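Geranyltranstransferase (IspA) (Helicobacter pylori, PDB 3LLW) probably acts as a magnesium-dependent prenyltransferase of the FPP/GGPP synthase family in isoprenoid biosynthesis. Local coordinates at residues Phe51-Ala62 / Leu288-Leu296; Leu36-Val44 / Ile123-Ser131. All blocks are in the same frame, centred on the assembly; numbering follows the deposited sequence.

Interaction 1: Phe51-Ala62 / Leu288-Leu296; sequences FRPKLFLAVLCA and LLQENLNAL. With SO4 (sulfate ion), chain E; SO4 (sulfate ion), chain F.
Leu288 and Leu289, in the first turn of helix 287-301, lay backbone and CB atoms against the CB of Ala62; two neighbouring helices of the all-alpha polyprenyl synthase fold run here antiparallel, the short segments at 157° with their axes 8.5 Å apart. Ala62 CB comes within 3.6 Å of Leu289 CA, the short methyl letting the two backbones draw close. The N-H groups of Leu288 and Leu289 both donate to one sulfate, probably from the crystallisation liquor, held at the start of this helix, where the helix dipole would add some attraction. Leu289 has CG anti to its backbone N (chi1 180°), which brings CD1 to Val59 CA at 3.7 Å; the two side chains run abreast in a common direction. Asn292 supplies the polar link. Its ND2 reaches Ala58 O at 3.1 Å in a nearly straight bond (166°), in the carbonyl plane on a lone pair, and the acceptor lies almost in the plane of the Asn292 amide. This buried carbonyl thus gains a side-chain donor, while the same nitrogen passes Ala62 CB at 3.5 Å. Leu293 follows with CD2 on Ala58 CB at 4.0 Å; Leu197 of helix 178-204 touches both Leu293 and Val59. At the far end Leu296 is a knob in the hole formed by Phe51, Lys54, Leu55 and Ala58, crossing the Leu55 side chain at about a right angle. Helix 6-23 covers this end through Tyr11, whose hydroxyl hydrogen-bonds Lys54 O. The two Leu296 methyls divide the work: CD1 lies 3.9 Å from Leu55 CD2, and CD2 meets the edge of the Phe51 ring, 4.2 Å from CE1.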
loop_
_atom_site.group_PDB
_atom_site.type_symbol
_atom_site.label_atom_id
_atom_site.label_comp_id
_atom_site.label_asym_id
_atom_site.label_seq_id
_atom_site.Cartn_x
_atom_site.Cartn_y
_atom_site.Cartn_z
ATOM N N PHE A 51 14.056 7.171 -13.300
ATOM C CA PHE A 51 15.073 6.137 -13.343
ATOM C C PHE A 51 14.483 4.726 -13.209
ATOM O O PHE A 51 14.862 3.829 -13.951
ATOM C CB PHE A 51 16.181 6.379 -12.306
ATOM C CG PHE A 51 17.328 5.391 -12.400
ATOM C CD1 PHE A 51 18.042 5.235 -13.593
ATOM C CD2 PHE A 51 17.691 4.615 -11.302
ATOM C CE1 PHE A 51 19.095 4.323 -13.682
ATOM C CE2 PHE A 51 18.747 3.708 -11.380
ATOM C CZ PHE A 51 19.445 3.556 -12.572
ATOM N N ARG A 52 13.537 4.551 -12.290
ATOM C CA ARG A 52 12.971 3.235 -12.035
ATOM C C ARG A 52 12.073 2.700 -13.155
ATOM O O ARG A 52 12.272 1.558 -13.557
ATOM C CB ARG A 52 12.301 3.159 -10.654
ATOM C CG ARG A 52 13.288 3.213 -9.525
ATOM C CD ARG A 52 12.821 4.180 -8.455
ATOM N NE ARG A 52 13.885 4.422 -7.493
ATOM C CZ ARG A 52 14.647 5.510 -7.478
ATOM N NH1 ARG A 52 15.594 5.619 -6.565
ATOM N NH2 ARG A 52 14.450 6.496 -8.357
ATOM N N PRO A 53 11.091 3.498 -13.655
ATOM C CA PRO A 53 10.403 3.019 -14.849
ATOM C C PRO A 53 11.316 2.770 -16.054
ATOM O O PRO A 53 11.105 1.795 -16.780
ATOM C CB PRO A 53 9.402 4.132 -15.156
ATOM C CG PRO A 53 9.193 4.828 -13.870
ATOM C CD PRO A 53 10.514 4.777 -13.187
ATOM N N LYS A 54 12.329 3.611 -16.257
ATOM C CA LYS A 54 13.317 3.342 -17.314
ATOM C C LYS A 54 14.038 2.004 -17.143
ATOM O O LYS A 54 14.277 1.307 -18.128
ATOM C CB LYS A 54 14.325 4.472 -17.445
ATOM C CG LYS A 54 13.763 5.694 -18.142
ATOM C CD LYS A 54 14.674 6.892 -17.983
ATOM C CE LYS A 54 13.972 8.141 -18.516
ATOM N NZ LYS A 54 14.880 9.292 -18.648
ATOM N N LEU A 55 14.368 1.638 -15.905
ATOM C CA LEU A 55 14.984 0.330 -15.636
ATOM C C LEU A 55 14.031 -0.806 -15.959
ATOM O O LEU A 55 14.443 -1.814 -16.520
ATOM C CB LEU A 55 15.404 0.215 -14.172
ATOM C CG LEU A 55 16.622 0.993 -13.688
ATOM C CD1 LEU A 55 16.537 1.115 -12.169
ATOM C CD2 LEU A 55 17.887 0.269 -14.122
ATOM N N PHE A 56 12.760 -0.628 -15.579
ATOM C CA PHE A 56 11.692 -1.582 -15.851
ATOM C C PHE A 56 11.558 -1.804 -17.348
ATOM O O PHE A 56 11.541 -2.953 -17.839
ATOM C CB PHE A 56 10.355 -1.070 -15.270
ATOM C CG PHE A 56 9.152 -1.885 -15.692
ATOM C CD1 PHE A 56 8.215 -1.363 -16.572
ATOM C CD2 PHE A 56 8.973 -3.192 -15.223
ATOM C CE1 PHE A 56 7.107 -2.120 -16.970
ATOM C CE2 PHE A 56 7.867 -3.953 -15.622
ATOM C CZ PHE A 56 6.948 -3.429 -16.504
ATOM N N LEU A 57 11.463 -0.688 -18.065
ATOM C CA LEU A 57 11.309 -0.708 -19.517
ATOM C C LEU A 57 12.556 -1.177 -20.271
ATOM O O LEU A 57 12.434 -1.755 -21.336
ATOM C CB LEU A 57 10.841 0.648 -20.028
ATOM C CG LEU A 57 9.411 1.037 -19.671
ATOM C CD1 LEU A 57 9.188 2.537 -19.941
ATOM C CD2 LEU A 57 8.432 0.184 -20.460
ATOM N N ALA A 58 13.737 -0.965 -19.703
ATOM C CA ALA A 58 14.975 -1.470 -20.289
ATOM C C ALA A 58 14.955 -2.983 -20.423
ATOM O O ALA A 58 15.333 -3.495 -21.454
ATOM C CB ALA A 58 16.172 -1.042 -19.477
ATOM N N VAL A 59 14.491 -3.672 -19.382
ATOM C CA VAL A 59 14.436 -5.134 -19.343
ATOM C C VAL A 59 13.330 -5.645 -20.256
ATOM O O VAL A 59 13.515 -6.586 -21.019
ATOM C CB VAL A 59 14.205 -5.655 -17.898
ATOM C CG1 VAL A 59 14.357 -7.171 -17.819
ATOM C CG2 VAL A 59 15.186 -5.029 -16.952
ATOM N N LEU A 60 12.183 -4.992 -20.180
ATOM C CA LEU A 60 10.997 -5.419 -20.881
ATOM C C LEU A 60 11.049 -5.234 -22.405
ATOM O O LEU A 60 10.780 -6.187 -23.149
ATOM C CB LEU A 60 9.808 -4.703 -20.275
ATOM C CG LEU A 60 8.436 -4.979 -20.841
ATOM C CD1 LEU A 60 7.925 -6.344 -20.387
ATOM C CD2 LEU A 60 7.593 -3.889 -20.308
ATOM N N CYS A 61 11.417 -4.034 -22.861
ATOM C CA CYS A 61 11.579 -3.741 -24.299
ATOM C C CYS A 61 12.594 -4.647 -24.981
ATOM O O CYS A 61 12.434 -4.993 -26.150
ATOM C CB CYS A 61 12.021 -2.296 -24.527
ATOM S SG CYS A 61 10.811 -1.066 -24.099
ATOM N N ALA A 62 13.645 -4.996 -24.247
ATOM C CA ALA A 62 14.656 -5.924 -24.713
ATOM C C ALA A 62 14.139 -7.354 -24.867
ATOM O O ALA A 62 14.528 -8.059 -25.798
ATOM C CB ALA A 62 15.816 -5.908 -23.775
ATOM N N LEU A 288 20.383 -7.945 -26.492
ATOM C CA LEU A 288 19.471 -6.791 -26.503
ATOM C C LEU A 288 19.278 -6.217 -25.096
ATOM O O LEU A 288 19.213 -4.999 -24.918
ATOM C CB LEU A 288 18.122 -7.146 -27.141
ATOM C CG LEU A 288 18.140 -7.678 -28.585
ATOM C CD1 LEU A 288 16.764 -8.179 -29.033
ATOM C CD2 LEU A 288 18.687 -6.651 -29.570
ATOM N N LEU A 289 19.211 -7.113 -24.112
ATOM C CA LEU A 289 19.145 -6.745 -22.701
ATOM C C LEU A 289 20.413 -6.047 -22.252
ATOM O O LEU A 289 20.365 -4.980 -21.598
ATOM C CB LEU A 289 18.863 -7.982 -21.832
ATOM C CG LEU A 289 18.758 -7.856 -20.301
ATOM C CD1 LEU A 289 17.720 -6.844 -19.865
ATOM C CD2 LEU A 289 18.462 -9.215 -19.669
ATOM N N GLN A 290 21.545 -6.637 -22.622
ATOM C CA GLN A 290 22.838 -6.058 -22.298
ATOM C C GLN A 290 22.956 -4.651 -22.886
ATOM O O GLN A 290 23.497 -3.753 -22.233
ATOM C CB GLN A 290 23.969 -6.960 -22.793
ATOM C CG GLN A 290 25.347 -6.640 -22.208
ATOM C CD GLN A 290 26.075 -5.515 -22.944
ATOM O OE1 GLN A 290 25.962 -5.376 -24.169
ATOM N NE2 GLN A 290 26.823 -4.705 -22.194
ATOM N N GLU A 291 22.426 -4.474 -24.097
ATOM C CA GLU A 291 22.537 -3.223 -24.828
ATOM C C GLU A 291 21.728 -2.110 -24.162
ATOM O O GLU A 291 22.236 -1.000 -23.982
ATOM C CB GLU A 291 22.093 -3.426 -26.274
ATOM C CG GLU A 291 22.382 -2.262 -27.201
ATOM C CD GLU A 291 22.166 -2.605 -28.674
ATOM O OE1 GLU A 291 21.074 -3.117 -29.034
ATOM O OE2 GLU A 291 23.098 -2.356 -29.473
ATOM N N ASN A 292 20.482 -2.418 -23.796
ATOM C CA ASN A 292 19.614 -1.468 -23.095
ATOM C C ASN A 292 20.152 -1.079 -21.716
ATOM O O ASN A 292 20.203 0.105 -21.374
ATOM C CB ASN A 292 18.184 -2.015 -22.978
ATOM C CG ASN A 292 17.457 -2.058 -24.310
ATOM O OD1 ASN A 292 18.022 -1.718 -25.346
ATOM N ND2 ASN A 292 16.195 -2.482 -24.289
ATOM N N LEU A 293 20.563 -2.078 -20.938
ATOM C CA LEU A 293 21.130 -1.829 -19.623
ATOM C C LEU A 293 22.427 -1.032 -19.684
ATOM O O LEU A 293 22.582 -0.054 -18.955
ATOM C CB LEU A 293 21.306 -3.132 -18.838
ATOM C CG LEU A 293 20.003 -3.809 -18.382
ATOM C CD1 LEU A 293 20.299 -5.089 -17.635
ATOM C CD2 LEU A 293 19.164 -2.872 -17.529
ATOM N N ASN A 294 23.326 -1.429 -20.586
ATOM C CA ASN A 294 24.595 -0.737 -20.809
ATOM C C ASN A 294 24.391 0.740 -21.124
ATOM O O ASN A 294 25.077 1.593 -20.546
ATOM C CB ASN A 294 25.383 -1.438 -21.921
ATOM C CG ASN A 294 26.757 -0.843 -22.152
ATOM O OD1 ASN A 294 26.996 -0.233 -23.190
ATOM N ND2 ASN A 294 27.672 -1.039 -21.204
ATOM N N ALA A 295 23.426 1.028 -22.000
ATOM C CA ALA A 295 23.149 2.398 -22.432
ATOM C C ALA A 295 22.644 3.259 -21.289
ATOM O O ALA A 295 23.089 4.397 -21.120
ATOM C CB ALA A 295 22.154 2.406 -23.554
ATOM N N LEU A 296 21.725 2.694 -20.505
ATOM C CA LEU A 296 21.119 3.389 -19.378
ATOM C C LEU A 296 22.167 3.753 -18.333
ATOM O O LEU A 296 22.200 4.889 -17.850
ATOM C CB LEU A 296 20.033 2.519 -18.745
ATOM C CG LEU A 296 18.657 3.115 -18.435
ATOM C CD1 LEU A 296 17.924 2.189 -17.472
ATOM C CD2 LEU A 296 18.685 4.561 -17.905
HETATM S S SO4 E . 18.011 -10.767 -25.734
HETATM O O1 SO4 E . 18.895 -10.323 -26.811
HETATM O O2 SO4 E . 18.222 -9.928 -24.552
HETATM O O3 SO4 E . 16.622 -10.667 -26.184
HETATM O O4 SO4 E . 18.308 -12.172 -25.437
HETATM S S SO4 F . 14.910 9.939 -9.627
HETATM O O1 SO4 F . 13.980 10.870 -8.965
HETATM O O2 SO4 F . 15.553 9.076 -8.632
HETATM O O3 SO4 F . 14.216 9.113 -10.623
HETATM O O4 SO4 F . 15.956 10.720 -10.285
#

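Interaction 2: Leu36-Val44 / Ile123-Ser131; sequences LEKAFFEMV and IGDALNTYS
Phe40 drives its ring edge at the face of Tyr130 in a T-shaped stack, centroids 5.1 Å apart and planes at 81°. The leading atom is CZ, which stands over the Tyr130 ring toward its rim, 3.6 Å from CG. Phe40 reaches there because its CG is anti to the backbone N (chi1 178°), carrying the ring out along the second helix; on the way CE1 meets the methyl of Ala126 at 3.7 Å, again at the ring edge. Leu127 fills the angle between this ring and the Phe40 backbone: CD1 sits 3.6 Å from Phe40 O, while CD2 lies obliquely to the ring near CE1 and CZ. Both Leu127 methyls also touch Val44 CG2, the Val44 and Leu127 side chains overlapping from opposite directions.

Segments 36-44 and 123-131, on two helices of the polyprenyl synthase fold, cross at -70°, so a few large side chains near the crossing carry the packing. The other face of helix 117-137 meets the second subunit, where Asn128 and Thr129 hydrogen-bond the same pair of residues of that chain. Phe41 lies obliquely to both Leu127 and Tyr130, with Val44 CB over the centre of its ring. The Tyr130 hydroxyl is anchored outside the pair by a hydrogen bond to His25. Ile123, with CG2 anti to its backbone N, spreads its branches over the earlier turn: CG2 rests near the carbonyl oxygens of Ala39 and Phe40, and CD1 presses tightly on Ala39 CB at 3.5 Å, with Leu36 CD1 following at 3.8 Å.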
loop_
_atom_site.group_PDB
_atom_site.type_symbol
_atom_site.label_atom_id
_atom_site.label_comp_id
_atom_site.label_asym_id
_atom_site.label_seq_id
_atom_site.Cartn_x
_atom_site.Cartn_y
_atom_site.Cartn_z
ATOM N N LEU A 36 -7.999 18.023 -3.159
ATOM C CA LEU A 36 -7.428 16.680 -3.027
ATOM C C LEU A 36 -7.098 15.976 -4.360
ATOM O O LEU A 36 -6.076 15.289 -4.470
ATOM C CB LEU A 36 -8.323 15.802 -2.147
ATOM C CG LEU A 36 -7.655 14.569 -1.531
ATOM C CD1 LEU A 36 -6.677 14.989 -0.436
ATOM C CD2 LEU A 36 -8.715 13.633 -0.989
ATOM N N GLU A 37 -7.946 16.179 -5.365
ATOM C CA GLU A 37 -7.785 15.568 -6.684
ATOM C C GLU A 37 -6.563 16.077 -7.463
ATOM O O GLU A 37 -5.878 15.292 -8.146
ATOM C CB GLU A 37 -9.059 15.781 -7.507
ATOM C CG GLU A 37 -9.062 15.107 -8.884
ATOM C CD GLU A 37 -10.092 15.727 -9.807
ATOM O OE1 GLU A 37 -9.743 16.705 -10.504
ATOM O OE2 GLU A 37 -11.247 15.246 -9.832
ATOM N N LYS A 38 -6.296 17.382 -7.385
ATOM C CA LYS A 38 -5.108 17.935 -8.045
ATOM C C LYS A 38 -3.849 17.631 -7.231
ATOM O O LYS A 38 -2.798 17.323 -7.799
ATOM C CB LYS A 38 -5.226 19.443 -8.366
ATOM C CG LYS A 38 -5.835 20.325 -7.273
ATOM C CD LYS A 38 -7.117 21.048 -7.734
ATOM C CE LYS A 38 -8.272 20.096 -8.100
ATOM N NZ LYS A 38 -8.859 19.383 -6.924
ATOM N N ALA A 39 -3.982 17.685 -5.904
ATOM C CA ALA A 39 -2.890 17.380 -4.983
ATOM C C ALA A 39 -2.425 15.911 -5.040
ATOM O O ALA A 39 -1.278 15.623 -4.708
ATOM C CB ALA A 39 -3.297 17.726 -3.593
ATOM N N PHE A 40 -3.314 15.004 -5.450
ATOM C CA PHE A 40 -3.003 13.567 -5.538
ATOM C C PHE A 40 -1.795 13.238 -6.419
ATOM O O PHE A 40 -0.871 12.579 -5.960
ATOM C CB PHE A 40 -4.230 12.758 -5.999
ATOM C CG PHE A 40 -3.970 11.280 -6.146
ATOM C CD1 PHE A 40 -3.564 10.510 -5.047
ATOM C CD2 PHE A 40 -4.134 10.652 -7.379
ATOM C CE1 PHE A 40 -3.331 9.148 -5.180
ATOM C CE2 PHE A 40 -3.902 9.281 -7.527
ATOM C CZ PHE A 40 -3.503 8.526 -6.434
ATOM N N PHE A 41 -1.798 13.712 -7.666
ATOM C CA PHE A 41 -0.771 13.337 -8.634
ATOM C C PHE A 41 0.305 14.406 -8.835
ATOM O O PHE A 41 1.300 14.176 -9.522
ATOM C CB PHE A 41 -1.431 12.981 -9.963
ATOM C CG PHE A 41 -0.852 11.751 -10.623
ATOM C CD1 PHE A 41 -0.939 10.499 -10.005
ATOM C CD2 PHE A 41 -0.243 11.841 -11.872
ATOM C CE1 PHE A 41 -0.416 9.345 -10.622
ATOM C CE2 PHE A 41 0.282 10.705 -12.501
ATOM C CZ PHE A 41 0.194 9.452 -11.872
ATOM N N GLU A 42 0.099 15.566 -8.220
ATOM C CA GLU A 42 0.953 16.733 -8.379
ATOM C C GLU A 42 2.457 16.452 -8.243
ATOM O O GLU A 42 3.243 16.871 -9.095
ATOM C CB GLU A 42 0.528 17.812 -7.371
ATOM C CG GLU A 42 1.021 19.195 -7.713
ATOM C CD GLU A 42 0.448 20.274 -6.800
ATOM O OE1 GLU A 42 -0.731 20.160 -6.393
ATOM O OE2 GLU A 42 1.176 21.244 -6.505
ATOM N N MET A 43 2.851 15.741 -7.181
ATOM C CA MET A 43 4.262 15.405 -6.955
ATOM C C MET A 43 4.773 14.308 -7.909
ATOM O O MET A 43 5.985 14.154 -8.089
ATOM C CB MET A 43 4.519 15.015 -5.493
ATOM C CG MET A 43 4.161 16.080 -4.465
ATOM S SD MET A 43 4.841 17.727 -4.786
ATOM C CE MET A 43 3.397 18.676 -5.090
ATOM N N VAL A 44 3.865 13.552 -8.520
ATOM C CA VAL A 44 4.281 12.578 -9.540
ATOM C C VAL A 44 4.575 13.338 -10.835
ATOM O O VAL A 44 5.559 13.055 -11.520
ATOM C CB VAL A 44 3.211 11.478 -9.815
ATOM C CG1 VAL A 44 3.797 10.333 -10.673
ATOM C CG2 VAL A 44 2.659 10.934 -8.518
ATOM N N ILE A 123 -1.911 11.956 1.175
ATOM C CA ILE A 123 -1.539 11.755 -0.234
ATOM C C ILE A 123 -0.378 10.780 -0.462
ATOM O O ILE A 123 -0.450 9.962 -1.391
ATOM C CB ILE A 123 -1.443 13.070 -1.020
ATOM C CG1 ILE A 123 -2.857 13.452 -1.445
ATOM C CG2 ILE A 123 -0.612 12.925 -2.285
ATOM C CD1 ILE A 123 -3.039 14.898 -1.588
ATOM N N GLY A 124 0.650 10.814 0.390
ATOM C CA GLY A 124 1.653 9.733 0.373
ATOM C C GLY A 124 1.022 8.359 0.618
ATOM O O GLY A 124 1.348 7.378 -0.053
ATOM N N ASP A 125 0.102 8.293 1.577
ATOM C CA ASP A 125 -0.649 7.075 1.887
ATOM C C ASP A 125 -1.442 6.549 0.700
ATOM O O ASP A 125 -1.413 5.348 0.413
ATOM C CB ASP A 125 -1.598 7.311 3.060
ATOM C CG ASP A 125 -0.891 7.337 4.393
ATOM O OD1 ASP A 125 0.331 7.080 4.428
ATOM O OD2 ASP A 125 -1.568 7.611 5.414
ATOM N N ALA A 126 -2.143 7.455 0.022
ATOM C CA ALA A 126 -2.897 7.120 -1.184
ATOM C C ALA A 126 -2.026 6.669 -2.337
ATOM O O ALA A 126 -2.383 5.699 -3.064
ATOM C CB ALA A 126 -3.776 8.257 -1.606
ATOM N N LEU A 127 -0.893 7.351 -2.523
ATOM C CA LEU A 127 0.029 6.924 -3.586
ATOM C C LEU A 127 0.671 5.546 -3.357
ATOM O O LEU A 127 0.925 4.806 -4.312
ATOM C CB LEU A 127 1.077 7.987 -3.870
ATOM C CG LEU A 127 0.596 9.156 -4.738
ATOM C CD1 LEU A 127 1.625 10.255 -4.704
ATOM C CD2 LEU A 127 0.313 8.716 -6.184
ATOM N N ASN A 128 0.933 5.229 -2.093
ATOM C CA ASN A 128 1.333 3.899 -1.654
ATOM C C ASN A 128 0.288 2.851 -2.042
ATOM O O ASN A 128 0.638 1.886 -2.685
ATOM C CB ASN A 128 1.520 3.909 -0.142
ATOM C CG ASN A 128 2.051 2.606 0.427
ATOM O OD1 ASN A 128 2.292 1.602 -0.276
ATOM N ND2 ASN A 128 2.227 2.612 1.735
ATOM N N THR A 129 -0.973 3.048 -1.634
ATOM C CA THR A 129 -2.084 2.147 -1.992
ATOM C C THR A 129 -2.372 2.123 -3.489
ATOM O O THR A 129 -2.655 1.040 -4.089
ATOM C CB THR A 129 -3.377 2.508 -1.212
ATOM O OG1 THR A 129 -3.063 2.642 0.175
ATOM C CG2 THR A 129 -4.419 1.424 -1.353
ATOM N N TYR A 130 -2.271 3.298 -4.107
ATOM C CA TYR A 130 -2.503 3.436 -5.575
ATOM C C TYR A 130 -1.611 2.585 -6.480
ATOM O O TYR A 130 -2.069 2.146 -7.530
ATOM C CB TYR A 130 -2.460 4.893 -6.035
ATOM C CG TYR A 130 -3.085 5.130 -7.390
ATOM C CD1 TYR A 130 -2.346 5.674 -8.426
ATOM C CD2 TYR A 130 -4.415 4.797 -7.633
ATOM C CE1 TYR A 130 -2.920 5.900 -9.676
ATOM C CE2 TYR A 130 -4.995 4.999 -8.879
ATOM C CZ TYR A 130 -4.238 5.550 -9.896
ATOM O OH TYR A 130 -4.808 5.758 -11.138
ATOM N N SER A 131 -0.350 2.385 -6.084
ATOM C CA SER A 131 0.605 1.519 -6.798
ATOM C C SER A 131 0.082 0.103 -6.957
ATOM O O SER A 131 0.333 -0.560 -7.945
ATOM C CB SER A 131 1.909 1.425 -6.010
ATOM O OG SER A 131 2.356 2.706 -5.625
#

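Interactions 1 and 2 lie on opposite sides of the chain's centre, their own centres 27 Å apart and their nearest atoms about 8 Å apart without touching. Along the chain the segments alternate: 36-44, 51-62, 123-131, 288-296. The consecutive helices 36-45 and 51-63 therefore diverge in their partners, the first packing on helix 117-137 and the second on helix 287-301 near the C-terminus. Helix 73-94 packs against helix 51-63 through Arg52 and Phe56, on a side turned from interaction 1, and against Leu127 of interaction 2. Interaction 2 backs onto the second subunit, whereas no other chain touches interaction 1, so the early helices connect the dimer side of the fold with its C-terminal helix.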